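Protein of unknown function with a Fic domain (Bacteroides thetaiotaomicron VPI-5482, PDB 3CUC) is of unknown function but belongs to the Fic family, with a largely helical fold that carries the conserved Fic motif. Local coordinates at residues 30-35 and 218-223; 39-44 and 199-204; 77-82 and 104-109. All blocks are in the same frame, centred on the assembly; numbering follows the deposited sequence.

Contact 1 (30-35 and 218-223)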
loop_
_atom_site.group_PDB
_atom_site.type_symbol
_atom_site.label_atom_id
_atom_site.label_comp_id
_atom_site.label_asym_id
_atom_site.label_seq_id
_atom_site.Cartn_x
_atom_site.Cartn_y
_atom_site.Cartn_z
ATOM N N ASP A 30 -16.409 4.193 -3.700
ATOM C CA ASP A 30 -16.986 2.864 -3.488
ATOM C C ASP A 30 -16.215 1.803 -4.274
ATOM O O ASP A 30 -15.787 0.799 -3.704
ATOM C CB ASP A 30 -18.469 2.835 -3.871
ATOM C CG ASP A 30 -19.369 3.509 -2.831
ATOM O OD1 ASP A 30 -18.914 3.810 -1.707
ATOM O OD2 ASP A 30 -20.554 3.737 -3.140
ATOM N N LYS A 31 -16.005 2.041 -5.568
ATOM C CA LYS A 31 -15.266 1.096 -6.399
ATOM C C LYS A 31 -13.853 0.872 -5.869
ATOM O O LYS A 31 -13.375 -0.266 -5.834
ATOM C CB LYS A 31 -15.186 1.549 -7.861
ATOM C CG LYS A 31 -14.853 0.386 -8.809
ATOM C CD LYS A 31 -14.224 0.835 -10.132
ATOM C CE LYS A 31 -13.808 -0.374 -10.999
ATOM N NZ LYS A 31 -14.956 -1.276 -11.329
ATOM N N PHE A 32 -13.179 1.943 -5.460
ATOM C CA PHE A 32 -11.812 1.807 -4.980
ATOM C C PHE A 32 -11.739 0.981 -3.687
ATOM O O PHE A 32 -10.914 0.066 -3.574
ATOM C CB PHE A 32 -11.146 3.164 -4.767
ATOM C CG PHE A 32 -9.831 3.054 -4.073
ATOM C CD1 PHE A 32 -8.697 2.699 -4.774
ATOM C CD2 PHE A 32 -9.744 3.228 -2.704
ATOM C CE1 PHE A 32 -7.489 2.564 -4.132
ATOM C CE2 PHE A 32 -8.543 3.088 -2.051
ATOM C CZ PHE A 32 -7.413 2.753 -2.764
ATOM N N LYS A 33 -12.592 1.312 -2.722
ATOM C CA LYS A 33 -12.652 0.588 -1.446
ATOM C C LYS A 33 -12.792 -0.911 -1.683
ATOM O O LYS A 33 -12.127 -1.744 -1.055
ATOM C CB LYS A 33 -13.845 1.070 -0.612
ATOM C CG LYS A 33 -13.793 0.654 0.853
ATOM C CD LYS A 33 -14.916 1.299 1.672
ATOM C CE LYS A 33 -16.259 0.604 1.428
ATOM N NZ LYS A 33 -17.319 1.078 2.360
ATOM N N LEU A 34 -13.672 -1.233 -2.614
ATOM C CA LEU A 34 -13.949 -2.602 -2.963
ATOM C C LEU A 34 -12.692 -3.268 -3.532
ATOM O O LEU A 34 -12.203 -4.279 -3.014
ATOM C CB LEU A 34 -15.067 -2.623 -4.009
ATOM C CG LEU A 34 -16.056 -3.773 -3.960
ATOM C CD1 LEU A 34 -15.332 -5.119 -3.858
ATOM C CD2 LEU A 34 -17.023 -3.533 -2.795
ATOM N N GLU A 35 -12.155 -2.672 -4.590
ATOM C CA GLU A 35 -11.069 -3.287 -5.337
ATOM C C GLU A 35 -9.757 -3.325 -4.569
ATOM O O GLU A 35 -8.988 -4.280 -4.699
ATOM C CB GLU A 35 -10.878 -2.570 -6.672
ATOM C CG GLU A 35 -12.081 -2.738 -7.598
ATOM C CD GLU A 35 -11.693 -2.974 -9.045
ATOM O OE1 GLU A 35 -10.708 -2.357 -9.513
ATOM O OE2 GLU A 35 -12.375 -3.787 -9.710
HETATM N N MSE A 218 -5.909 7.111 -5.116
HETATM C CA MSE A 218 -5.189 5.955 -4.618
HETATM C C MSE A 218 -5.167 4.835 -5.665
HETATM O O MSE A 218 -6.001 4.806 -6.578
HETATM C CB MSE A 218 -5.802 5.502 -3.296
HETATM C CG MSE A 218 -5.493 6.468 -2.171
HETATM SE SE MSE A 218 -6.368 6.013 -0.537
HETATM C CE MSE A 218 -8.231 6.515 -0.979
ATOM N N ILE A 219 -4.189 3.939 -5.546
ATOM C CA ILE A 219 -3.987 2.896 -6.550
ATOM C C ILE A 219 -4.291 1.497 -6.014
ATOM O O ILE A 219 -4.273 1.253 -4.803
ATOM C CB ILE A 219 -2.547 2.926 -7.146
ATOM C CG1 ILE A 219 -1.488 2.636 -6.078
ATOM C CG2 ILE A 219 -2.269 4.278 -7.799
ATOM C CD1 ILE A 219 -0.201 2.131 -6.645
ATOM N N VAL A 220 -4.571 0.591 -6.950
ATOM C CA VAL A 220 -4.825 -0.813 -6.654
ATOM C C VAL A 220 -3.804 -1.681 -7.386
ATOM O O VAL A 220 -3.842 -1.786 -8.614
ATOM C CB VAL A 220 -6.234 -1.242 -7.131
ATOM C CG1 VAL A 220 -6.441 -2.732 -6.890
ATOM C CG2 VAL A 220 -7.307 -0.440 -6.438
ATOM N N ILE A 221 -2.885 -2.296 -6.650
ATOM C CA ILE A 221 -2.040 -3.327 -7.250
ATOM C C ILE A 221 -2.912 -4.577 -7.329
ATOM O O ILE A 221 -3.337 -5.098 -6.298
ATOM C CB ILE A 221 -0.763 -3.592 -6.442
ATOM C CG1 ILE A 221 0.077 -2.314 -6.352
ATOM C CG2 ILE A 221 0.052 -4.687 -7.108
ATOM C CD1 ILE A 221 1.238 -2.425 -5.397
ATOM N N HIS A 222 -3.215 -5.016 -8.553
ATOM C CA HIS A 222 -4.176 -6.104 -8.773
ATOM C C HIS A 222 -3.523 -7.456 -8.549
ATOM O O HIS A 222 -2.413 -7.684 -9.026
ATOM C CB HIS A 222 -4.752 -6.035 -10.188
ATOM C CG HIS A 222 -5.651 -4.862 -10.409
ATOM N ND1 HIS A 222 -7.021 -4.939 -10.278
ATOM C CD2 HIS A 222 -5.377 -3.576 -10.728
ATOM C CE1 HIS A 222 -7.554 -3.753 -10.513
ATOM N NE2 HIS A 222 -6.577 -2.908 -10.789
ATOM N N SER A 223 -4.209 -8.353 -7.834
ATOM C CA SER A 223 -3.621 -9.661 -7.494
ATOM C C SER A 223 -3.435 -10.572 -8.715
ATOM O O SER A 223 -2.608 -11.483 -8.690
ATOM C CB SER A 223 -4.426 -10.385 -6.403
ATOM O OG SER A 223 -5.552 -11.058 -6.937
#
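Met218, modelled as selenomethionine, meets Phe32 with most of its length. Its CB lies 3.2 Å from Phe32 CZ, and Met218 SE is 4.8 Å from the centroid of the Phe32 ring at 51° from the ring normal, so the selenium approaches obliquely and not squarely over a face. The bend at chi3 (-73°) brings the terminal methyl back to the same ring, with Met218 CE 3.6 Å from Phe32 CE2. At Ile219 the backbone takes over: its carbonyl O sits at the edge of the Phe32 ring, near the ring plane, 3.5 Å from Phe32 CE1, while its side chain points away from helix 22-42 and packs on Leu262 of helix 256-277 and Leu211 of helix 199-213. Val220 divides its two methyls between two helix residues. Val220 CG2 packs 3.8 Å from Phe32 CE1, and Val220 CG1 lies 3.7 Å from the carbonyl O of Glu35; the same CG1 also sits over one face of the His222 imidazole. His222 then places CE1 at 3.6 Å from Glu35 OE1, the carboxylate oxygen being at the ring's edge with the two planes 81° apart. No hydrogen bond spans this pair; Glu35 OE1 is instead engaged by Arg268 in a salt bridge. The Phe32–Met218 pair is a Met-aromatic contact, joining the loop between helices 199-213 and 226-240 to the flank of helix 22-42.

Contact 2 (39-44 and 199-204)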
loop_
_atom_site.group_PDB
_atom_site.type_symbol
_atom_site.label_atom_id
_atom_site.label_comp_id
_atom_site.label_asym_id
_atom_site.label_seq_id
_atom_site.Cartn_x
_atom_site.Cartn_y
_atom_site.Cartn_z
ATOM N N ASN A 39 -8.136 -6.876 -3.566
ATOM C CA ASN A 39 -6.853 -7.210 -4.164
ATOM C C ASN A 39 -5.697 -7.254 -3.172
ATOM O O ASN A 39 -4.894 -8.184 -3.199
ATOM C CB ASN A 39 -6.534 -6.252 -5.307
ATOM C CG ASN A 39 -7.336 -6.552 -6.565
ATOM O OD1 ASN A 39 -7.038 -7.505 -7.283
ATOM N ND2 ASN A 39 -8.341 -5.728 -6.848
ATOM N N SER A 40 -5.609 -6.265 -2.291
ATOM C CA SER A 40 -4.475 -6.188 -1.373
ATOM C C SER A 40 -4.462 -7.411 -0.458
ATOM O O SER A 40 -3.401 -7.940 -0.149
ATOM C CB SER A 40 -4.495 -4.875 -0.573
ATOM O OG SER A 40 -3.326 -4.700 0.217
ATOM N N ASN A 41 -5.641 -7.877 -0.056
ATOM C CA ASN A 41 -5.750 -9.090 0.758
ATOM C C ASN A 41 -5.610 -10.375 -0.062
ATOM O O ASN A 41 -5.057 -11.366 0.412
ATOM C CB ASN A 41 -7.072 -9.106 1.530
ATOM C CG ASN A 41 -7.089 -8.123 2.682
ATOM O OD1 ASN A 41 -7.662 -7.042 2.572
ATOM N ND2 ASN A 41 -6.457 -8.493 3.795
ATOM N N HIS A 42 -6.103 -10.359 -1.292
ATOM C CA HIS A 42 -5.985 -11.530 -2.153
ATOM C C HIS A 42 -4.523 -11.826 -2.484
ATOM O O HIS A 42 -4.136 -12.986 -2.566
ATOM C CB HIS A 42 -6.792 -11.360 -3.438
ATOM C CG HIS A 42 -7.469 -12.614 -3.885
ATOM N ND1 HIS A 42 -8.702 -12.997 -3.407
ATOM C CD2 HIS A 42 -7.084 -13.579 -4.751
ATOM C CE1 HIS A 42 -9.052 -14.140 -3.965
ATOM N NE2 HIS A 42 -8.090 -14.514 -4.788
ATOM N N LEU A 43 -3.723 -10.775 -2.663
ATOM C CA LEU A 43 -2.276 -10.915 -2.884
ATOM C C LEU A 43 -1.588 -11.750 -1.787
ATOM O O LEU A 43 -0.589 -12.415 -2.046
ATOM C CB LEU A 43 -1.604 -9.528 -2.982
ATOM C CG LEU A 43 -1.683 -8.760 -4.309
ATOM C CD1 LEU A 43 -1.454 -7.276 -4.076
ATOM C CD2 LEU A 43 -0.673 -9.306 -5.314
ATOM N N GLU A 44 -2.125 -11.713 -0.570
ATOM C CA GLU A 44 -1.529 -12.419 0.562
ATOM C C GLU A 44 -2.280 -13.716 0.891
ATOM O O GLU A 44 -2.111 -14.272 1.975
ATOM C CB GLU A 44 -1.490 -11.502 1.796
ATOM C CG GLU A 44 -0.856 -10.120 1.558
ATOM C CD GLU A 44 0.613 -10.190 1.134
ATOM O OE1 GLU A 44 1.286 -11.182 1.475
ATOM O OE2 GLU A 44 1.100 -9.254 0.458
ATOM N N ASN A 199 3.103 -7.311 6.240
ATOM C CA ASN A 199 4.016 -6.321 5.673
ATOM C C ASN A 199 3.676 -5.954 4.229
ATOM O O ASN A 199 3.894 -4.815 3.805
ATOM C CB ASN A 199 5.461 -6.807 5.779
ATOM C CG ASN A 199 5.952 -6.854 7.218
ATOM O OD1 ASN A 199 6.163 -5.818 7.847
ATOM N ND2 ASN A 199 6.136 -8.064 7.744
ATOM N N GLY A 200 3.128 -6.904 3.480
ATOM C CA GLY A 200 2.669 -6.617 2.130
ATOM C C GLY A 200 1.562 -5.585 2.154
ATOM O O GLY A 200 1.583 -4.614 1.407
ATOM N N ARG A 201 0.596 -5.793 3.033
ATOM C CA ARG A 201 -0.556 -4.904 3.132
ATOM C C ARG A 201 -0.206 -3.539 3.693
ATOM O O ARG A 201 -0.814 -2.546 3.302
ATOM C CB ARG A 201 -1.648 -5.552 3.983
ATOM C CG ARG A 201 -2.423 -6.617 3.238
ATOM C CD ARG A 201 -3.206 -7.486 4.181
ATOM N NE ARG A 201 -2.383 -8.548 4.743
ATOM C CZ ARG A 201 -2.774 -9.360 5.714
ATOM N NH1 ARG A 201 -3.983 -9.237 6.242
ATOM N NH2 ARG A 201 -1.943 -10.299 6.162
ATOM N N ILE A 202 0.762 -3.494 4.608
ATOM C CA ILE A 202 1.226 -2.226 5.163
ATOM C C ILE A 202 1.916 -1.429 4.066
ATOM O O ILE A 202 1.617 -0.256 3.882
ATOM C CB ILE A 202 2.194 -2.407 6.352
ATOM C CG1 ILE A 202 1.489 -3.095 7.531
ATOM C CG2 ILE A 202 2.747 -1.055 6.798
ATOM C CD1 ILE A 202 0.468 -2.224 8.232
ATOM N N ALA A 203 2.822 -2.074 3.334
ATOM C CA ALA A 203 3.510 -1.422 2.218
ATOM C C ALA A 203 2.506 -0.736 1.295
ATOM O O ALA A 203 2.628 0.456 1.007
ATOM C CB ALA A 203 4.346 -2.421 1.438
ATOM N N ARG A 204 1.497 -1.484 0.865
ATOM C CA ARG A 204 0.536 -0.973 -0.100
ATOM C C ARG A 204 -0.360 0.093 0.507
ATOM O O ARG A 204 -0.778 1.027 -0.182
ATOM C CB ARG A 204 -0.287 -2.115 -0.689
ATOM C CG ARG A 204 0.520 -2.971 -1.662
ATOM C CD ARG A 204 -0.336 -4.024 -2.344
ATOM N NE ARG A 204 -0.766 -5.050 -1.390
ATOM C CZ ARG A 204 -0.026 -6.086 -0.986
ATOM N NH1 ARG A 204 1.204 -6.277 -1.446
ATOM N NH2 ARG A 204 -0.526 -6.939 -0.113
#
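This is a polar, arginine-centred contact, largely buried, between the C-terminal part of helix 22-42 with the turn that follows it and the start of helix 199-213. Arg204 carries the polar bonds, its bend at chi3 (-69°) turning the guanidinium toward Ser40 and Glu44. Arg204 NE donates to Ser40 OG at 3.0 Å and 165°, the hydroxyl oxygen close to the guanidinium plane. Arg204 NH2 reaches Glu44 OE2 at 2.9 Å in a nearly straight salt bridge (170°); the carboxylate uses its anti lone pair and is almost coplanar with the guanidinium. A weak bond joins Arg204 NH2 to Ser40 O. Leu43 CD1 lies over one guanidinium face, Gly200 O over the opposite. Arg201 packs alongside, its CG near Ser40 OG and its NE near Glu44 CG. Residues 199-204 end the Fic motif, HPFxxGNGRxxR; Ser40 and Glu44 fit the serine and glutamate positions of the inhibitory (S/T)xxxE(G/N) motif. Glu44 paired with Arg204, the second arginine of the Fic motif, is consistent with autoinhibition as in related Fic proteins. Around the contact, Arg201 bridges to Glu73 of helix 68-89, Tyr229 of helix 226-240 holds Arg204 NH1, and Ile202 and Ala203 pack on helices 97-107 and 178-192.

Contact 3 (77-82 and 104-109)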
loop_
_atom_site.group_PDB
_atom_site.type_symbol
_atom_site.label_atom_id
_atom_site.label_comp_id
_atom_site.label_asym_id
_atom_site.label_seq_id
_atom_site.Cartn_x
_atom_site.Cartn_y
_atom_site.Cartn_z
ATOM N N HIS A 77 -8.782 -4.669 7.476
ATOM C CA HIS A 77 -8.038 -3.967 6.438
ATOM C C HIS A 77 -8.782 -2.725 5.960
ATOM O O HIS A 77 -8.165 -1.706 5.654
ATOM C CB HIS A 77 -7.767 -4.892 5.254
ATOM C CG HIS A 77 -6.901 -4.277 4.205
ATOM N ND1 HIS A 77 -7.412 -3.517 3.179
ATOM C CD2 HIS A 77 -5.559 -4.301 4.029
ATOM C CE1 HIS A 77 -6.423 -3.104 2.408
ATOM N NE2 HIS A 77 -5.286 -3.566 2.901
ATOM N N ASN A 78 -10.105 -2.799 5.893
ATOM C CA ASN A 78 -10.882 -1.626 5.494
ATOM C C ASN A 78 -10.848 -0.540 6.569
ATOM O O ASN A 78 -10.897 0.642 6.256
ATOM C CB ASN A 78 -12.326 -1.994 5.183
ATOM C CG ASN A 78 -13.108 -0.827 4.650
ATOM O OD1 ASN A 78 -12.695 -0.192 3.691
ATOM N ND2 ASN A 78 -14.236 -0.528 5.277
ATOM N N VAL A 79 -10.779 -0.949 7.837
ATOM C CA VAL A 79 -10.589 0.000 8.934
ATOM C C VAL A 79 -9.208 0.631 8.768
ATOM O O VAL A 79 -9.037 1.830 8.971
ATOM C CB VAL A 79 -10.734 -0.674 10.334
ATOM C CG1 VAL A 79 -10.333 0.285 11.444
ATOM C CG2 VAL A 79 -12.165 -1.174 10.545
ATOM N N GLY A 80 -8.234 -0.184 8.370
ATOM C CA GLY A 80 -6.902 0.309 8.046
ATOM C C GLY A 80 -6.912 1.357 6.950
ATOM O O GLY A 80 -6.233 2.369 7.063
ATOM N N LEU A 81 -7.675 1.115 5.885
ATOM C CA LEU A 81 -7.785 2.093 4.790
ATOM C C LEU A 81 -8.336 3.416 5.323
ATOM O O LEU A 81 -7.764 4.474 5.079
ATOM C CB LEU A 81 -8.670 1.566 3.648
ATOM C CG LEU A 81 -9.049 2.555 2.530
ATOM C CD1 LEU A 81 -7.798 3.117 1.876
ATOM C CD2 LEU A 81 -9.968 1.908 1.486
ATOM N N GLU A 82 -9.426 3.347 6.076
ATOM C CA GLU A 82 -9.981 4.535 6.721
ATOM C C GLU A 82 -8.931 5.273 7.555
ATOM O O GLU A 82 -8.859 6.502 7.516
ATOM C CB GLU A 82 -11.204 4.177 7.582
ATOM C CG GLU A 82 -12.500 4.039 6.787
ATOM C CD GLU A 82 -12.760 5.235 5.879
ATOM O OE1 GLU A 82 -12.579 6.388 6.337
ATOM O OE2 GLU A 82 -13.132 5.021 4.705
ATOM N N ASN A 104 -0.658 -2.197 11.843
ATOM C CA ASN A 104 -0.452 -3.638 11.914
ATOM C C ASN A 104 -1.419 -4.295 12.901
ATOM O O ASN A 104 -2.091 -5.279 12.577
ATOM C CB ASN A 104 0.990 -3.943 12.321
ATOM C CG ASN A 104 1.325 -5.416 12.205
ATOM O OD1 ASN A 104 1.331 -6.142 13.200
ATOM N ND2 ASN A 104 1.588 -5.869 10.981
ATOM N N ARG A 105 -1.490 -3.727 14.101
ATOM C CA ARG A 105 -2.417 -4.184 15.126
ATOM C C ARG A 105 -3.846 -4.246 14.585
ATOM O O ARG A 105 -4.580 -5.179 14.873
ATOM C CB ARG A 105 -2.349 -3.242 16.335
ATOM C CG ARG A 105 -3.180 -3.659 17.563
ATOM C CD ARG A 105 -2.919 -2.739 18.783
ATOM N NE ARG A 105 -1.497 -2.707 19.178
ATOM C CZ ARG A 105 -0.647 -1.684 19.003
ATOM N NH1 ARG A 105 -1.036 -0.542 18.446
ATOM N NH2 ARG A 105 0.620 -1.803 19.402
ATOM N N THR A 106 -4.229 -3.252 13.790
ATOM C CA THR A 106 -5.592 -3.154 13.270
ATOM C C THR A 106 -5.902 -4.228 12.234
ATOM O O THR A 106 -6.845 -4.996 12.407
ATOM C CB THR A 106 -5.845 -1.777 12.630
ATOM O OG1 THR A 106 -5.583 -0.751 13.588
ATOM C CG2 THR A 106 -7.280 -1.657 12.146
ATOM N N ILE A 107 -5.108 -4.285 11.165
ATOM C CA ILE A 107 -5.444 -5.132 10.009
ATOM C C ILE A 107 -5.304 -6.632 10.312
ATOM O O ILE A 107 -6.046 -7.448 9.757
ATOM C CB ILE A 107 -4.643 -4.755 8.725
ATOM C CG1 ILE A 107 -3.155 -5.088 8.860
ATOM C CG2 ILE A 107 -4.827 -3.286 8.395
ATOM C CD1 ILE A 107 -2.428 -4.981 7.561
ATOM N N LEU A 108 -4.344 -6.979 11.170
ATOM C CA LEU A 108 -4.262 -8.321 11.747
ATOM C C LEU A 108 -5.014 -8.224 13.063
ATOM O O LEU A 108 -4.525 -7.608 14.006
ATOM C CB LEU A 108 -2.809 -8.739 12.008
ATOM C CG LEU A 108 -1.799 -8.523 10.886
ATOM C CD1 LEU A 108 -0.411 -9.017 11.318
ATOM C CD2 LEU A 108 -2.271 -9.209 9.606
ATOM N N VAL A 109 -6.196 -8.820 13.144
ATOM C CA VAL A 109 -7.134 -8.459 14.211
ATOM C C VAL A 109 -6.572 -8.633 15.626
ATOM O O VAL A 109 -6.856 -7.818 16.504
ATOM C CB VAL A 109 -8.449 -9.241 14.079
ATOM C CG1 VAL A 109 -9.407 -8.887 15.220
ATOM C CG2 VAL A 109 -9.089 -8.957 12.713
#
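The imidazole of His77 is the flat group nearest to Ile107, yet neither its faces nor its edges carry the contact. The ring comes no closer to Ile107 than 4.5 Å, between His77 CD2 and Ile107 CG2, because CG stands anti to the backbone N (chi1 -175°) and takes the ring toward helices 22-42 and 199-213. There it meets the Phe36 ring with the planes about 55° apart, touches Arg201 and Leu205, and has ND1 hydrogen-bonded to Asn37 OD1, which limits rotation of the imidazole.

What His77 offers to Ile107 is its backbone: His77 CA lies 3.8 Å from Ile107 CG2. The same methyl is 4.2 Å from Gly80 CA, one turn further along, so it rests against the helix surface where these two alpha carbons face it. The CA atoms of His77 and Ile107 are 4.6 Å apart, and Gly80, which lacks a side chain, is compatible with so near an approach. The other branch of Ile107, through CG1, leads toward Arg201 of helix 199-213, so this one residue packs on two helices.

Thr106 supplies the second point of apolar contact. Its CG2 meets Val79 CG1 at 3.7 Å, the two side chains crossing at about a right angle, and Thr106 CG2 also reaches Gly80 N at 4.2 Å. Its hydroxyl is hydrogen-bonded to Glu102 O within its own helix, an arrangement that leaves the methyl for the interface. No hydrogen bond crosses between the segments.

The evidence thus describes close helix-helix packing at a glycine: the C-terminal end of helix 97-107, just before Leu108 leaves helical geometry, rests against the middle of helix 68-89 in the mainly helical body of a Fic protein.

In the fold
All three contacts are mainly buried, but contact 2 lies closest to the centre of the chain (about 7 Å, centre to centre, against 10 and 12 Å for contacts 1 and 3) and is the one built on hydrogen bonds and a salt bridge. Contacts 1 and 3 are predominantly apolar; exposed residues occur at the margins of contacts 2 (Glu44) and 3 (Val79). Helix 22-42 serves contacts 1 and 2, and Asn39 links them through a probable hydrogen bond from Ser223 N to its OD1. Leu81, on the helix of contact 3, packs against Phe32 and Met218 of contact 1, while Arg201 of contact 2 touches Ile107 and Leu108 of contact 3.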